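Local atomic coordinates of GEO10716p1 (Drosophila melanogaster, PDB entry 7BTG), a protein that probably removes phosphate from phosphorylated arginine in proteins, as a member of the low molecular weight protein tyrosine phosphatase family. Residues I108-S113 against D120-D125. The protein carries 1 engineered substitution. Sequence-based numbering, arbitrary orientation.
Sequences IQLLGS and DEIIED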
ATOM      1  N   ILE A 108      10.683   5.515  -2.061  1.00 31.65           N
ATOM      2  CA  ILE A 108       9.483   5.884  -1.325  1.00 30.81           C
ATOM      3  C   ILE A 108       8.639   6.781  -2.222  1.00 30.98           C
ATOM      4  O   ILE A 108       9.081   7.864  -2.619  1.00 28.46           O
ATOM      5  CB  ILE A 108       9.825   6.598  -0.008  1.00 31.51           C
ATOM      6  CG1 ILE A 108      10.658   5.685   0.906  1.00 34.25           C
ATOM      7  CG2 ILE A 108       8.542   7.057   0.667  1.00 28.47           C
ATOM      8  CD1 ILE A 108      11.438   6.431   1.999  1.00 29.52           C
ATOM      9  N   GLN A 109       7.419   6.346  -2.541  1.00 29.44           N
ATOM     10  CA  GLN A 109       6.655   7.037  -3.567  1.00 26.55           C
ATOM     11  C   GLN A 109       5.174   7.030  -3.224  1.00 28.43           C
ATOM     12  O   GLN A 109       4.669   6.123  -2.555  1.00 24.83           O
ATOM     13  CB  GLN A 109       6.875   6.401  -4.967  1.00 29.69           C
ATOM     14  CG  GLN A 109       8.351   6.320  -5.404  1.00 30.11           C
ATOM     15  CD  GLN A 109       8.583   5.477  -6.667  1.00 34.31           C
ATOM     16  OE1 GLN A 109       7.715   4.729  -7.111  1.00 34.30           O
ATOM     17  NE2 GLN A 109       9.761   5.614  -7.244  1.00 35.08           N
ATOM     18  N   LEU A 110       4.492   8.071  -3.686  1.00 28.72           N
ATOM     19  CA  LEU A 110       3.039   8.106  -3.678  1.00 26.48           C
ATOM     20  C   LEU A 110       2.530   7.040  -4.635  1.00 29.78           C
ATOM     21  O   LEU A 110       2.851   7.075  -5.826  1.00 26.75           O
ATOM     22  CB  LEU A 110       2.590   9.498  -4.103  1.00 27.38           C
ATOM     23  CG  LEU A 110       1.196  10.007  -3.827  1.00 29.53           C
ATOM     24  CD1 LEU A 110       0.960  10.105  -2.331  1.00 34.69           C
ATOM     25  CD2 LEU A 110       1.066  11.361  -4.478  1.00 29.79           C
ATOM     26  N   LEU A 111       1.775   6.064  -4.121  1.00 30.73           N
ATOM     27  CA  LEU A 111       1.319   4.970  -4.979  1.00 27.88           C
ATOM     28  C   LEU A 111       0.485   5.491  -6.137  1.00 29.75           C
ATOM     29  O   LEU A 111       0.619   5.025  -7.277  1.00 29.80           O
ATOM     30  CB  LEU A 111       0.505   3.955  -4.171  1.00 30.19           C
ATOM     31  CG  LEU A 111      -0.315   2.964  -5.010  1.00 27.19           C
ATOM     32  CD1 LEU A 111       0.610   2.017  -5.737  1.00 23.51           C
ATOM     33  CD2 LEU A 111      -1.291   2.178  -4.141  1.00 24.17           C
ATOM     34  N   GLY A 112      -0.383   6.459  -5.861  1.00 29.02           N
ATOM     35  CA  GLY A 112      -1.289   7.003  -6.847  1.00 28.26           C
ATOM     36  C   GLY A 112      -0.617   7.822  -7.919  1.00 31.52           C
ATOM     37  O   GLY A 112      -1.271   8.156  -8.907  1.00 32.74           O
ATOM     38  N   SER A 113       0.670   8.133  -7.767  1.00 32.71           N
ATOM     39  CA  SER A 113       1.378   8.808  -8.851  1.00 36.41           C
ATOM     40  C   SER A 113       1.507   7.923 -10.083  1.00 36.11           C
ATOM     41  O   SER A 113       1.851   8.427 -11.156  1.00 39.66           O
ATOM     42  CB  SER A 113       2.767   9.285  -8.387  1.00 31.37           C
ATOM     43  OG  SER A 113       3.710   8.229  -8.320  1.00 34.25           O
ATOM     44  N   ASP A 120      -6.164  12.492  -9.587  1.00 43.41           N
ATOM     45  CA  ASP A 120      -6.510  11.222  -8.959  1.00 42.40           C
ATOM     46  C   ASP A 120      -5.332  10.618  -8.204  1.00 39.46           C
ATOM     47  O   ASP A 120      -5.342   9.422  -7.903  1.00 36.45           O
ATOM     48  CB  ASP A 120      -7.036  10.244 -10.007  1.00 42.28           C
ATOM     49  CG  ASP A 120      -8.513  10.399 -10.229  1.00 51.27           C
ATOM     50  OD1 ASP A 120      -9.290   9.809  -9.443  1.00 58.15           O
ATOM     51  OD2 ASP A 120      -8.896  11.134 -11.164  1.00 56.67           O
ATOM     52  N   GLU A 121      -4.324  11.440  -7.903  1.00 38.96           N
ATOM     53  CA  GLU A 121      -3.098  10.990  -7.245  1.00 33.92           C
ATOM     54  C   GLU A 121      -3.360  10.448  -5.839  1.00 30.70           C
ATOM     55  O   GLU A 121      -2.701   9.498  -5.395  1.00 29.71           O
ATOM     56  CB  GLU A 121      -2.133  12.171  -7.148  1.00 31.40           C
ATOM     57  CG  GLU A 121      -0.963  12.197  -8.067  1.00 43.21           C
ATOM     58  CD  GLU A 121       0.130  13.091  -7.511  1.00 44.85           C
ATOM     59  OE1 GLU A 121      -0.200  14.109  -6.849  1.00 39.70           O
ATOM     60  OE2 GLU A 121       1.319  12.762  -7.705  1.00 56.89           O
ATOM     61  N   ILE A 122      -4.269  11.077  -5.103  1.00 26.88           N
ATOM     62  CA  ILE A 122      -4.368  10.901  -3.656  1.00 33.34           C
ATOM     63  C   ILE A 122      -5.378   9.803  -3.328  1.00 29.68           C
ATOM     64  O   ILE A 122      -6.557   9.896  -3.675  1.00 29.21           O
ATOM     65  CB  ILE A 122      -4.763  12.220  -2.961  1.00 32.49           C
ATOM     66  CG1 ILE A 122      -3.858  13.373  -3.390  1.00 30.36           C
ATOM     67  CG2 ILE A 122      -4.673  12.070  -1.456  1.00 32.98           C
ATOM     68  CD1 ILE A 122      -2.413  13.217  -2.931  1.00 34.83           C
ATOM     69  N   ILE A 123      -4.938   8.795  -2.595  1.00 31.77           N
ATOM     70  CA  ILE A 123      -5.812   7.719  -2.160  1.00 29.12           C
ATOM     71  C   ILE A 123      -6.250   8.023  -0.735  1.00 27.21           C
ATOM     72  O   ILE A 123      -5.474   7.859   0.206  1.00 32.33           O
ATOM     73  CB  ILE A 123      -5.106   6.369  -2.286  1.00 24.24           C
ATOM     74  CG1 ILE A 123      -4.523   6.290  -3.691  1.00 27.77           C
ATOM     75  CG2 ILE A 123      -6.077   5.255  -2.035  1.00 29.43           C
ATOM     76  CD1 ILE A 123      -4.112   4.941  -4.148  1.00 24.13           C
ATOM     77  N   GLU A 124      -7.496   8.464  -0.578  1.00 30.22           N
ATOM     78  CA  GLU A 124      -8.006   8.962   0.695  1.00 33.84           C
ATOM     79  C   GLU A 124      -8.340   7.835   1.662  1.00 31.15           C
ATOM     80  O   GLU A 124      -8.830   6.771   1.269  1.00 26.85           O
ATOM     81  CB  GLU A 124      -9.267   9.802   0.485  1.00 34.75           C
ATOM     82  CG  GLU A 124      -9.168  10.856  -0.613  1.00 39.66           C
ATOM     83  CD  GLU A 124      -8.436  12.113  -0.164  1.00 50.81           C
ATOM     84  OE1 GLU A 124      -7.398  11.985   0.535  1.00 47.42           O
ATOM     85  OE2 GLU A 124      -8.912  13.228  -0.503  1.00 53.89           O
ATOM     86  N   ASP A 125      -8.091   8.097   2.949  1.00 28.79           N
ATOM     87  CA  ASP A 125      -8.438   7.204   4.055  1.00 27.19           C
ATOM     88  C   ASP A 125      -9.940   6.960   4.105  1.00 31.22           C
ATOM     89  O   ASP A 125     -10.695   7.903   4.357  1.00 31.69           O
ATOM     90  CB  ASP A 125      -7.982   7.803   5.388  1.00 29.49           C
ATOM     91  CG  ASP A 125      -8.113   6.826   6.536  1.00 30.78           C
ATOM     92  OD1 ASP A 125      -8.723   5.740   6.361  1.00 31.32           O
ATOM     93  OD2 ASP A 125      -7.587   7.134   7.616  1.00 28.84           O
TER
HETATM   94  O   HOH W   1      -1.586   7.682  -3.836  1.00 28.10           O
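Gly112 and Glu121 bring their backbones together: the glycine CA donates a CA-H...O contact to Glu121 O at 3.2 Å, with an angle of 152° at the hydrogen. A side chain on that CA would run straight into the carbonyl oxygen, which is why a residue without one suits the place. One water bridges the same two backbones, accepting from Gly112 N at 2.7 Å and donating to Glu121 O at 2.6 Å. Glu121 CB stands 4.2 Å from Leu110 CD2, and CG lies 4.1 Å from Gly112 O; beyond CG the chain is extended (chi2 -158°), and it crosses the Leu110 side chain at about a right angle. CD and OE1 both touch Leu110 CD2, and OE2 comes 3.5 Å from the same methyl while also reaching Ser113 CB. A glutamate suits this partly exposed position, its methylenes running beside the turn. Cutting it back to an alanine would probably leave Leu110 CD2 without the carboxylate against it and open a gap beside Ser113 CB. In this low molecular weight phosphatase fold, 107-110 is an edge strand of the four-stranded parallel sheet, and 120-125 belongs to the loop leading to helix 133-154. Leu111 CD2 meets Ile123 CD1 at 3.9 Å; branched apolar residues fit here because both also pack on that helix. Ser113 fastens the turn after the strand, its OG and N both donating to Leu110 O, the hydroxyl from within the carbonyl plane.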